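Local coordinates for XPF endonuclease (Aeropyrum pernix, PDB 2BGW), which probably cuts single-stranded DNA as a structure-specific, magnesium-binding endonuclease of the XPF family, with a role in nucleotide excision repair, at residues Phe83-Gly88 with Arg116-Met121; Ser24-Leu29 with Gly125-Ile130. All blocks are in the same frame, centred on the assembly; numbering follows the deposited sequence.

Overall arrangement
Both interactions belong to the ERCC4 nuclease domain. Their centres lie about 13 Å apart. Interaction 1 pairs two strands of the central sheet, and interaction 2 packs two helices that lie over one face of it. Helix 123-137 follows strand 116-120 in the chain and joins the two contacts. T120 OG1 lies 2.6 Å from T126 OG1, a probable hydrogen bond, and M118 CE packs on V129 CG1 at 3.6 Å. The magnesium ion at D42, E52 and R53 is about 8 Å from the side chain of I84 and about 10 Å from that of I130. Bound DNA comes within about 6 Å of interaction 1 and 17 Å of interaction 2, nearest atoms.

Interaction 1: residues Phe83-Gly88 with Arg116-Met121; sequences FIIVEG and RLMNTM. With SO4 (sulfate ion), chain K.
I84 and V86 exchange backbone hydrogen bonds with the strand of R116, M118 and T120. The two strands run parallel, with axes 22° apart, and pair in register from F83-R116 to E87-T120. I84 N bonds to R116 O at 2.7 Å, and M118 N returns a bond to I84 O at 3.0 Å. V86 repeats the pattern with M118 and T120. G88 N extends it beyond the strand by bonding to T120 O.

N119 adds a side-chain bond at the same end. Its ND2 donates to G88 O at 2.9 Å, almost straight at 174°, with the acceptor in the plane of the amide. CG stands anti to the backbone N (chi1 -176°), which carries the amide obliquely past V86 to the carbonyl of G88. A leucine here has no N-H to give and would probably leave G88 O without this side-chain partner.

Apolar contacts lie on both faces. The F83 ring lies alongside R116, its CD2 3.5 Å from R116 CB. M118 SD sits obliquely to this ring, 5.5 Å from its centroid, a Met-aromatic contact. On the opposite face I84 CB meets L117 CD2 at 3.8 Å.

The charged side chains, R116 and E87, sit at opposite ends of the pair. R116 NH2 bonds at the guanidinium edge to O3 of a sulfate (3.2 Å), probably from the crystallisation liquor, and to G114 O of the second subunit, whose own R116 also binds the sulfate. E87 forms a salt bridge with the magnesium-site residue R53 and probably hydrogen-bonds to T126.

Helix 99-112 connects the two parallel strands, a beta-alpha-beta unit, and lies against L117, while helix 123-137 covers the face of F83, I85 and M118, and strand 49-55 pairs with the other edge of strand 81-87.

Interaction 2: residues Ser24-Leu29 with Gly125-Ile130; sequences SILESL and GTALVI
A127 is the small residue against which I25, L26 and L29 pack. The contact joins two helices of the PD-(D/E)XK nuclease fold, in which helices cover a central mixed sheet. The axes of 24-28 and 125-130 approach to 9.0 Å and cross at -50°. The contact between these segments is apolar.

L26 reaches across to both A127 and I130. Its CB serves as the stem and has no close partner on 125-130. CG comes within 4.2 Å of A127 CB. There the chain forks. CD1 lies 4.0 Å from I130 CG2, and CD2 rests against A127 O at 3.3 Å. The L26 and I130 side chains cross at about a right angle, and CD1 and CD2 both lie near I130 CG2. Both residues also touch Y43 of the sheet, and L26 reaches V33 as well.

I25 meets A127 through its CB and CG2. The CG2 methyl is anti to the backbone N, which sets it 3.5 Å from A127 CB.

L29 closes the contact just where the first helix ends. It is the first residue to leave helical backbone angles, and its CB points toward helix 125-130. Its CD1 lies 3.7 Å from A127 O. Its other methyl, CD2, meets L128 CD2 at 3.8 Å, with the two leucines crossed at about a right angle.

Interaction 1: residues Phe83-Gly88 with Arg116-Met121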
# COMPACT_ATOMS: atom_id res chain seq x y z
N PHE A 83 1.46 -2.22 -1.46
CA PHE A 83 2.60 -2.79 -2.15
C PHE A 83 3.13 -1.75 -3.05
O PHE A 83 2.37 -1.20 -3.85
CB PHE A 83 2.23 -4.01 -2.99
CG PHE A 83 1.98 -5.25 -2.18
CD1 PHE A 83 0.70 -5.70 -1.95
CD2 PHE A 83 3.05 -5.95 -1.62
CE1 PHE A 83 0.49 -6.83 -1.20
CE2 PHE A 83 2.84 -7.10 -0.84
CZ PHE A 83 1.56 -7.53 -0.63
N ILE A 84 4.42 -1.45 -2.91
CA ILE A 84 5.13 -0.71 -3.97
C ILE A 84 5.95 -1.70 -4.73
O ILE A 84 6.74 -2.44 -4.14
CB ILE A 84 6.03 0.37 -3.44
CG1 ILE A 84 5.19 1.52 -2.88
CG2 ILE A 84 6.91 0.85 -4.58
CD1 ILE A 84 5.88 2.37 -1.88
N ILE A 85 5.74 -1.74 -6.03
CA ILE A 85 6.45 -2.68 -6.86
C ILE A 85 7.49 -1.93 -7.60
O ILE A 85 7.18 -1.03 -8.39
CB ILE A 85 5.52 -3.39 -7.88
CG1 ILE A 85 4.64 -4.43 -7.17
CG2 ILE A 85 6.36 -4.02 -9.00
CD1 ILE A 85 3.49 -4.90 -8.00
N VAL A 86 8.75 -2.29 -7.37
CA VAL A 86 9.84 -1.63 -8.06
C VAL A 86 10.32 -2.46 -9.25
O VAL A 86 10.80 -3.60 -9.11
CB VAL A 86 10.96 -1.26 -7.12
CG1 VAL A 86 12.02 -0.51 -7.87
CG2 VAL A 86 10.43 -0.41 -5.95
N GLU A 87 10.14 -1.88 -10.42
CA GLU A 87 10.38 -2.55 -11.68
C GLU A 87 11.75 -2.18 -12.27
O GLU A 87 11.98 -1.01 -12.65
CB GLU A 87 9.27 -2.16 -12.64
CG GLU A 87 9.36 -2.71 -14.05
CD GLU A 87 8.05 -2.50 -14.78
OE1 GLU A 87 7.04 -3.10 -14.33
OE2 GLU A 87 8.02 -1.73 -15.78
N GLY A 88 12.64 -3.17 -12.35
CA GLY A 88 14.00 -2.94 -12.81
C GLY A 88 14.95 -2.98 -11.62
O GLY A 88 14.52 -3.09 -10.48
N ARG A 116 4.93 -2.45 1.78
CA ARG A 116 5.54 -3.71 1.33
C ARG A 116 6.15 -3.55 -0.05
O ARG A 116 5.52 -2.95 -0.95
CB ARG A 116 4.52 -4.85 1.35
CG ARG A 116 4.15 -5.23 2.75
CD ARG A 116 3.01 -6.18 2.83
NE ARG A 116 2.82 -6.65 4.20
CZ ARG A 116 3.50 -7.67 4.72
NH1 ARG A 116 4.40 -8.30 3.99
NH2 ARG A 116 3.30 -8.05 5.97
N LEU A 117 7.37 -4.04 -0.21
CA LEU A 117 8.11 -3.86 -1.47
C LEU A 117 8.22 -5.16 -2.19
O LEU A 117 8.42 -6.19 -1.55
CB LEU A 117 9.51 -3.33 -1.22
CG LEU A 117 9.61 -1.94 -0.61
CD1 LEU A 117 11.02 -1.70 -0.12
CD2 LEU A 117 9.17 -0.83 -1.58
N MET A 118 8.05 -5.12 -3.51
CA MET A 118 8.39 -6.23 -4.37
C MET A 118 9.31 -5.66 -5.42
O MET A 118 9.05 -4.56 -5.93
CB MET A 118 7.16 -6.80 -5.08
CG MET A 118 6.03 -7.25 -4.21
SD MET A 118 5.95 -9.00 -3.76
CE MET A 118 6.74 -9.77 -5.16
N ASN A 119 10.37 -6.38 -5.76
CA ASN A 119 11.18 -5.97 -6.90
C ASN A 119 10.88 -6.83 -8.13
O ASN A 119 11.01 -8.04 -8.07
CB ASN A 119 12.69 -5.98 -6.56
CG ASN A 119 13.56 -5.46 -7.72
OD1 ASN A 119 14.49 -6.13 -8.19
ND2 ASN A 119 13.23 -4.27 -8.22
N THR A 120 10.46 -6.23 -9.24
CA THR A 120 10.28 -7.02 -10.46
C THR A 120 11.36 -6.69 -11.53
O THR A 120 12.03 -5.65 -11.45
CB THR A 120 8.85 -6.85 -11.06
OG1 THR A 120 8.68 -5.53 -11.54
CG2 THR A 120 7.79 -7.12 -10.05
N MET A 121 11.54 -7.54 -12.53
CA MET A 121 12.53 -7.25 -13.55
C MET A 121 12.06 -6.43 -14.73
O MET A 121 12.83 -5.65 -15.28
CB MET A 121 13.21 -8.51 -14.02
CG MET A 121 14.17 -8.90 -12.95
SD MET A 121 15.15 -10.33 -13.25
CE MET A 121 16.31 -9.78 -14.51
S SO4 K . 2.19 -5.91 9.14
O1 SO4 K . 3.30 -4.98 9.38
O2 SO4 K . 1.06 -5.42 9.93
O3 SO4 K . 1.79 -5.86 7.71
O4 SO4 K . 2.54 -7.27 9.60

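Interaction 2: residues Ser24-Leu29 with Gly125-Ile130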
# COMPACT_ATOMS: atom_id res chain seq x y z
N SER A 24 -2.11 -4.90 -20.63
CA SER A 24 -2.24 -5.93 -21.70
C SER A 24 -1.66 -7.24 -21.27
O SER A 24 -2.21 -8.29 -21.58
CB SER A 24 -1.54 -5.49 -22.97
OG SER A 24 -1.87 -4.14 -23.24
N ILE A 25 -0.54 -7.19 -20.57
CA ILE A 25 0.02 -8.41 -20.01
C ILE A 25 -0.95 -9.02 -19.02
O ILE A 25 -1.22 -10.22 -19.08
CB ILE A 25 1.41 -8.19 -19.39
CG1 ILE A 25 2.35 -7.58 -20.42
CG2 ILE A 25 1.98 -9.51 -18.94
CD1 ILE A 25 3.67 -7.12 -19.84
N LEU A 26 -1.49 -8.19 -18.13
CA LEU A 26 -2.47 -8.62 -17.13
C LEU A 26 -3.67 -9.30 -17.76
O LEU A 26 -4.11 -10.35 -17.31
CB LEU A 26 -2.92 -7.46 -16.27
CG LEU A 26 -2.12 -7.28 -14.99
CD1 LEU A 26 -2.59 -6.04 -14.27
CD2 LEU A 26 -2.20 -8.49 -14.07
N GLU A 27 -4.19 -8.71 -18.82
CA GLU A 27 -5.32 -9.29 -19.51
C GLU A 27 -4.93 -10.60 -20.18
O GLU A 27 -5.73 -11.53 -20.31
CB GLU A 27 -5.84 -8.32 -20.52
CG GLU A 27 -6.61 -7.22 -19.91
CD GLU A 27 -6.94 -6.18 -20.94
OE1 GLU A 27 -6.53 -6.36 -22.11
OE2 GLU A 27 -7.60 -5.17 -20.58
N SER A 28 -3.68 -10.66 -20.59
CA SER A 28 -3.17 -11.84 -21.24
C SER A 28 -3.03 -13.00 -20.30
O SER A 28 -3.04 -14.13 -20.74
CB SER A 28 -1.82 -11.55 -21.85
OG SER A 28 -1.71 -12.23 -23.09
N LEU A 29 -2.90 -12.73 -19.00
CA LEU A 29 -2.97 -13.78 -17.97
C LEU A 29 -4.42 -14.05 -17.48
O LEU A 29 -4.65 -14.72 -16.46
CB LEU A 29 -2.07 -13.43 -16.78
CG LEU A 29 -0.67 -12.89 -17.08
CD1 LEU A 29 -0.30 -11.81 -16.10
CD2 LEU A 29 0.37 -14.02 -17.06
N GLY A 125 6.93 -9.09 -15.07
CA GLY A 125 7.12 -9.46 -13.69
C GLY A 125 6.11 -8.76 -12.80
O GLY A 125 5.53 -9.37 -11.89
N THR A 126 5.91 -7.48 -13.06
CA THR A 126 4.96 -6.68 -12.28
C THR A 126 3.57 -7.24 -12.51
O THR A 126 2.82 -7.45 -11.55
CB THR A 126 5.03 -5.21 -12.69
OG1 THR A 126 6.41 -4.81 -12.69
CG2 THR A 126 4.25 -4.33 -11.72
N ALA A 127 3.28 -7.53 -13.78
CA ALA A 127 2.03 -8.14 -14.18
C ALA A 127 1.81 -9.52 -13.52
O ALA A 127 0.69 -9.84 -13.10
CB ALA A 127 1.96 -8.23 -15.64
N LEU A 128 2.87 -10.29 -13.35
CA LEU A 128 2.74 -11.54 -12.62
C LEU A 128 2.47 -11.32 -11.13
O LEU A 128 1.61 -11.98 -10.55
CB LEU A 128 3.97 -12.43 -12.84
CG LEU A 128 4.07 -12.92 -14.29
CD1 LEU A 128 5.50 -13.25 -14.68
CD2 LEU A 128 3.16 -14.11 -14.51
N VAL A 129 3.19 -10.40 -10.52
CA VAL A 129 3.06 -10.15 -9.09
C VAL A 129 1.68 -9.61 -8.80
O VAL A 129 1.03 -10.01 -7.83
CB VAL A 129 4.14 -9.15 -8.63
CG1 VAL A 129 3.99 -8.77 -7.18
CG2 VAL A 129 5.48 -9.75 -8.84
N ILE A 130 1.20 -8.71 -9.66
CA ILE A 130 -0.13 -8.16 -9.45
C ILE A 130 -1.14 -9.29 -9.55
O ILE A 130 -2.02 -9.43 -8.71
CB ILE A 130 -0.49 -7.03 -10.44
CG1 ILE A 130 0.32 -5.77 -10.13
CG2 ILE A 130 -2.00 -6.74 -10.37
CD1 ILE A 130 0.34 -4.76 -11.25